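Local coordinates for protein iron-containing superoxide dismutase B2 (Trypanosoma brucei, PDB 3ESF) that probably disposes of superoxide radicals made within the cell, converting them to hydrogen peroxide and oxygen at an iron (III) centre, at residues F27-D30 and K31-G35; Q72-N75 and H76-W80. The protein carries 1 engineered substitution. One frame throughout, in Å; residues are numbered along the deposited sequence.

Contact 1. Residues F27-D30 and K31-G35; sequences FHYD and KHHMG. With FE (Fe (III) ion), chain E.
The carbonyl oxygen of F27 is gripped by two backbone amides, K31 N at 2.9 Å and H32 N at 3.3 Å, the first from above the carbonyl plane and the second almost in line with the C=O bond. This double acceptance marks where helix 22-45 changes its winding: the next bonds span five residues, H33 N to H28 O at 2.8 Å and M34 N to Y29 O, a pi-type turn inside the helix. This wider turn lies beside the iron. H28 binds the metal through NE2 at 2.2 Å; its ring reaches there because CG stands anti to the backbone N (chi1 -163°). A histidine suits the place, being a flat nitrogen ligand on a short stem. H32 crosses it at about a right angle, and H32 CB lies at the edge of the H28 ring, 4.1 Å from H28 CD2. H32 NE2 is hydrogen-bonded to Y168 OH of the second subunit, and its ring stacks on H165, another iron ligand. The K31 chain runs alongside F27: K31 CG packs obliquely against the ring, 3.7 Å from F27 CD1, and bends at chi2 and chi4 bring K31 NZ to 3.7 Å from F27 CE1. A long, flexible lysine suits this exposed position. Y29 and H33 pack with their planes 82° apart, H33 ND1 lying 3.8 Å from Y29 CD1, but that nitrogen takes its hydrogen bond from W80 NE1; the tyrosine hydroxyl bonds P6 O, and D30 OD1 bonds Y12 OH. Helix 22-45 thus presents H28 and H33 toward helix 64-81, turns Y29 to the N-terminal segment around P6, and leads F27, K31 and H32 against N173 of the second subunit.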
loop_
_atom_site.group_PDB
_atom_site.type_symbol
_atom_site.label_atom_id
_atom_site.label_comp_id
_atom_site.label_asym_id
_atom_site.label_seq_id
_atom_site.Cartn_x
_atom_site.Cartn_y
_atom_site.Cartn_z
ATOM N N PHE A 27 14.150 3.836 -8.636
ATOM C CA PHE A 27 12.846 4.445 -8.307
ATOM C C PHE A 27 12.628 4.478 -6.802
ATOM O O PHE A 27 12.171 5.487 -6.262
ATOM C CB PHE A 27 11.665 3.792 -9.064
ATOM C CG PHE A 27 11.483 4.328 -10.458
ATOM C CD1 PHE A 27 10.687 5.445 -10.688
ATOM C CD2 PHE A 27 12.158 3.752 -11.533
ATOM C CE1 PHE A 27 10.531 5.961 -11.981
ATOM C CE2 PHE A 27 12.009 4.250 -12.817
ATOM C CZ PHE A 27 11.203 5.364 -13.045
ATOM N N HIS A 28 12.974 3.393 -6.119
ATOM C CA HIS A 28 12.655 3.281 -4.703
ATOM C C HIS A 28 13.419 4.319 -3.840
ATOM O O HIS A 28 12.835 4.996 -2.961
ATOM C CB HIS A 28 12.927 1.844 -4.244
ATOM C CG HIS A 28 12.278 1.501 -2.951
ATOM N ND1 HIS A 28 12.449 0.287 -2.336
ATOM C CD2 HIS A 28 11.470 2.225 -2.140
ATOM C CE1 HIS A 28 11.775 0.272 -1.202
ATOM N NE2 HIS A 28 11.171 1.436 -1.063
ATOM N N TYR A 29 14.718 4.439 -4.125
ATOM C CA TYR A 29 15.583 5.398 -3.449
ATOM C C TYR A 29 15.351 6.819 -3.966
ATOM O O TYR A 29 15.082 7.704 -3.162
ATOM C CB TYR A 29 17.078 5.000 -3.555
ATOM C CG TYR A 29 18.030 5.871 -2.746
ATOM C CD1 TYR A 29 18.412 5.508 -1.438
ATOM C CD2 TYR A 29 18.570 7.046 -3.292
ATOM C CE1 TYR A 29 19.280 6.307 -0.692
ATOM C CE2 TYR A 29 19.413 7.853 -2.562
ATOM C CZ TYR A 29 19.775 7.481 -1.255
ATOM O OH TYR A 29 20.649 8.281 -0.538
ATOM N N ASP A 30 15.440 7.031 -5.288
ATOM C CA ASP A 30 15.420 8.403 -5.850
ATOM C C ASP A 30 14.047 9.070 -5.765
ATOM O O ASP A 30 13.966 10.273 -5.564
ATOM C CB ASP A 30 15.903 8.456 -7.302
ATOM C CG ASP A 30 17.414 8.338 -7.442
ATOM O OD1 ASP A 30 18.139 8.411 -6.424
ATOM O OD2 ASP A 30 17.886 8.171 -8.588
ATOM N N LYS A 31 12.989 8.284 -5.957
ATOM C CA LYS A 31 11.623 8.809 -5.943
ATOM C C LYS A 31 10.974 8.684 -4.561
ATOM O O LYS A 31 10.692 9.706 -3.941
ATOM C CB LYS A 31 10.769 8.217 -7.082
ATOM C CG LYS A 31 11.425 8.308 -8.506
ATOM C CD LYS A 31 11.617 9.772 -8.932
ATOM C CE LYS A 31 11.657 9.985 -10.465
ATOM N NZ LYS A 31 12.527 9.045 -11.260
ATOM N N HIS A 32 10.777 7.462 -4.055
ATOM C CA HIS A 32 10.090 7.282 -2.775
ATOM C C HIS A 32 10.875 7.761 -1.574
ATOM O O HIS A 32 10.383 8.625 -0.845
ATOM C CB HIS A 32 9.575 5.841 -2.574
ATOM C CG HIS A 32 8.622 5.415 -3.645
ATOM N ND1 HIS A 32 7.292 5.774 -3.629
ATOM C CD2 HIS A 32 8.824 4.756 -4.812
ATOM C CE1 HIS A 32 6.702 5.307 -4.715
ATOM N NE2 HIS A 32 7.610 4.696 -5.457
ATOM N N HIS A 33 12.076 7.219 -1.380
ATOM C CA HIS A 33 12.892 7.494 -0.189
ATOM C C HIS A 33 13.287 8.981 -0.157
ATOM O O HIS A 33 13.009 9.682 0.833
ATOM C CB HIS A 33 14.113 6.531 -0.110
ATOM C CG HIS A 33 14.844 6.554 1.210
ATOM N ND1 HIS A 33 16.012 5.857 1.429
ATOM C CD2 HIS A 33 14.589 7.220 2.366
ATOM C CE1 HIS A 33 16.442 6.086 2.660
ATOM N NE2 HIS A 33 15.588 6.909 3.250
ATOM N N MET A 34 13.887 9.472 -1.241
ATOM C CA MET A 34 14.226 10.896 -1.322
ATOM C C MET A 34 13.010 11.821 -1.323
ATOM O O MET A 34 13.100 12.931 -0.849
ATOM C CB MET A 34 15.121 11.227 -2.533
ATOM C CG MET A 34 16.640 11.234 -2.248
ATOM S SD MET A 34 17.317 12.336 -0.947
ATOM C CE MET A 34 16.305 13.785 -1.145
ATOM N N GLY A 35 11.888 11.347 -1.857
ATOM C CA GLY A 35 10.629 12.096 -1.791
ATOM C C GLY A 35 10.202 12.473 -0.384
ATOM O O GLY A 35 9.701 13.593 -0.159
HETATM FE FE FE E . 9.554 1.853 0.343
HETATM O O HOH W 1 8.008 1.950 1.817
#

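Contact 2. Residues Q72-N75 and H76-W80; sequences QIFN and HNFYW. With FE (Fe (III) ion), chain E.
The second histidine ligand of the iron in this iron/manganese superoxide dismutase fold sits on helix 64-81 of the alpha-hairpin domain, where Q72 lies one turn before H76. H76 NE2 binds the iron at 2.2 Å, and the other ring nitrogen, ND1, donates to Q72 O at 2.6 Å. That oxygen lies only 5° out of the imidazole plane, and it also takes the helical bond from H76 N, the two donors arriving from opposite faces of the carbonyl plane. The side-chain bond requires the proton on ND1 and, together with the iron bond, holds the ring's rotation, leaving NE2 for the metal; it probably makes the imidazole a stronger electron donor. The bend of Q72 at chi2 (-70°) brings its amide toward the ring, where it stands at 85° to the imidazole plane, Q72 NE2 3.5 Å from H76 CE1. An amide suits this buried second-shell spot: Q72 NE2 bonds Y36 OH and gives a weak hydrogen bond, 3.3 Å, to the iron-bound water. On another side of the helix F74 and F78 lie almost parallel but slid apart, packing on V55 and P156 respectively. Their nearest atoms, F74 CZ and F78 CD1, are 4.3 Å apart.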
loop_
_atom_site.group_PDB
_atom_site.type_symbol
_atom_site.label_atom_id
_atom_site.label_comp_id
_atom_site.label_asym_id
_atom_site.label_seq_id
_atom_site.Cartn_x
_atom_site.Cartn_y
_atom_site.Cartn_z
ATOM N N GLN A 72 9.230 6.925 7.673
ATOM C CA GLN A 72 9.621 6.343 6.387
ATOM C C GLN A 72 11.084 6.574 6.043
ATOM O O GLN A 72 11.709 5.713 5.442
ATOM C CB GLN A 72 8.742 6.852 5.255
ATOM C CG GLN A 72 7.322 6.316 5.305
ATOM C CD GLN A 72 7.234 4.844 4.991
ATOM O OE1 GLN A 72 7.352 4.008 5.875
ATOM N NE2 GLN A 72 7.016 4.519 3.722
ATOM N N ILE A 73 11.627 7.736 6.406
ATOM C CA ILE A 73 13.054 7.980 6.228
ATOM C C ILE A 73 13.930 6.960 6.996
ATOM O O ILE A 73 14.848 6.356 6.434
ATOM C CB ILE A 73 13.426 9.463 6.547
ATOM C CG1 ILE A 73 12.768 10.389 5.497
ATOM C CG2 ILE A 73 14.973 9.672 6.585
ATOM C CD1 ILE A 73 12.644 11.838 5.937
ATOM N N PHE A 74 13.647 6.796 8.275
ATOM C CA PHE A 74 14.382 5.839 9.100
ATOM C C PHE A 74 14.169 4.400 8.610
ATOM O O PHE A 74 15.136 3.642 8.512
ATOM C CB PHE A 74 13.961 6.005 10.553
ATOM C CG PHE A 74 14.502 4.981 11.454
ATOM C CD1 PHE A 74 15.589 5.282 12.285
ATOM C CD2 PHE A 74 13.956 3.698 11.485
ATOM C CE1 PHE A 74 16.114 4.312 13.143
ATOM C CE2 PHE A 74 14.493 2.719 12.326
ATOM C CZ PHE A 74 15.558 3.026 13.168
ATOM N N ASN A 75 12.917 4.041 8.288
ATOM C CA ASN A 75 12.575 2.685 7.847
ATOM C C ASN A 75 13.344 2.319 6.579
ATOM O O ASN A 75 13.843 1.225 6.475
ATOM C CB ASN A 75 11.065 2.517 7.594
ATOM C CG ASN A 75 10.241 2.550 8.867
ATOM O OD1 ASN A 75 10.762 2.469 9.988
ATOM N ND2 ASN A 75 8.947 2.668 8.703
ATOM N N HIS A 76 13.402 3.231 5.608
ATOM C CA HIS A 76 14.132 2.983 4.358
ATOM C C HIS A 76 15.626 2.915 4.549
ATOM O O HIS A 76 16.296 2.114 3.917
ATOM C CB HIS A 76 13.786 4.044 3.315
ATOM C CG HIS A 76 12.433 3.849 2.717
ATOM N ND1 HIS A 76 11.278 4.252 3.352
ATOM C CD2 HIS A 76 12.048 3.209 1.591
ATOM C CE1 HIS A 76 10.239 3.888 2.624
ATOM N NE2 HIS A 76 10.678 3.231 1.564
ATOM N N ASN A 77 16.167 3.794 5.395
ATOM C CA ASN A 77 17.586 3.725 5.748
ATOM C C ASN A 77 17.912 2.331 6.296
ATOM O O ASN A 77 18.891 1.684 5.880
ATOM C CB ASN A 77 17.968 4.787 6.799
ATOM C CG ASN A 77 18.012 6.218 6.230
ATOM O OD1 ASN A 77 18.024 6.424 5.017
ATOM N ND2 ASN A 77 18.095 7.203 7.125
ATOM N N PHE A 78 17.080 1.888 7.228
ATOM C CA PHE A 78 17.285 0.611 7.899
ATOM C C PHE A 78 17.123 -0.563 6.914
ATOM O O PHE A 78 17.877 -1.543 6.956
ATOM C CB PHE A 78 16.294 0.487 9.074
ATOM C CG PHE A 78 16.768 -0.432 10.154
ATOM C CD1 PHE A 78 17.755 -0.021 11.056
ATOM C CD2 PHE A 78 16.256 -1.711 10.264
ATOM C CE1 PHE A 78 18.210 -0.882 12.059
ATOM C CE2 PHE A 78 16.694 -2.572 11.273
ATOM C CZ PHE A 78 17.670 -2.156 12.163
ATOM N N TYR A 79 16.132 -0.445 6.035
ATOM C CA TYR A 79 15.911 -1.401 4.934
ATOM C C TYR A 79 17.132 -1.621 4.014
ATOM O O TYR A 79 17.485 -2.758 3.747
ATOM C CB TYR A 79 14.727 -0.902 4.100
ATOM C CG TYR A 79 14.399 -1.703 2.851
ATOM C CD1 TYR A 79 14.134 -3.080 2.923
ATOM C CD2 TYR A 79 14.332 -1.069 1.598
ATOM C CE1 TYR A 79 13.786 -3.804 1.780
ATOM C CE2 TYR A 79 14.013 -1.768 0.461
ATOM C CZ TYR A 79 13.721 -3.136 0.545
ATOM O OH TYR A 79 13.380 -3.829 -0.602
ATOM N N TRP A 80 17.729 -0.545 3.495
ATOM C CA TRP A 80 18.909 -0.670 2.636
ATOM C C TRP A 80 20.057 -1.335 3.381
ATOM O O TRP A 80 20.752 -2.166 2.806
ATOM C CB TRP A 80 19.393 0.671 2.040
ATOM C CG TRP A 80 18.372 1.434 1.265
ATOM C CD1 TRP A 80 17.998 2.731 1.470
ATOM C CD2 TRP A 80 17.584 0.959 0.157
ATOM N NE1 TRP A 80 17.016 3.087 0.582
ATOM C CE2 TRP A 80 16.739 2.028 -0.236
ATOM C CE3 TRP A 80 17.503 -0.266 -0.535
ATOM C CZ2 TRP A 80 15.836 1.923 -1.302
ATOM C CZ3 TRP A 80 16.599 -0.377 -1.593
ATOM C CH2 TRP A 80 15.776 0.715 -1.967
HETATM FE FE FE E . 9.554 1.853 0.343
HETATM O O HOH W 1 8.008 1.950 1.817
#

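Contacts 1 and 2 lie on the two long helices of the alpha-hairpin domain, their centres about 11 Å apart, and each supplies one histidine to the same iron, which D161 and H165 help to complete. Contact 2, on a regular alpha-helical stretch, is mostly buried, with F74 and N77 partly exposed; its centre is about 5 Å from the centre of the chain's fold, against about 14 Å for contact 1. Contact 1 is only partly buried: its helix widens into a pi-type turn, and one flank carries a charged lysine and meets the second subunit. W80 NE1 probably donates a hydrogen bond to H33 ND1, 3.1 Å away, joining the helices directly, beside the bridge made by the metal.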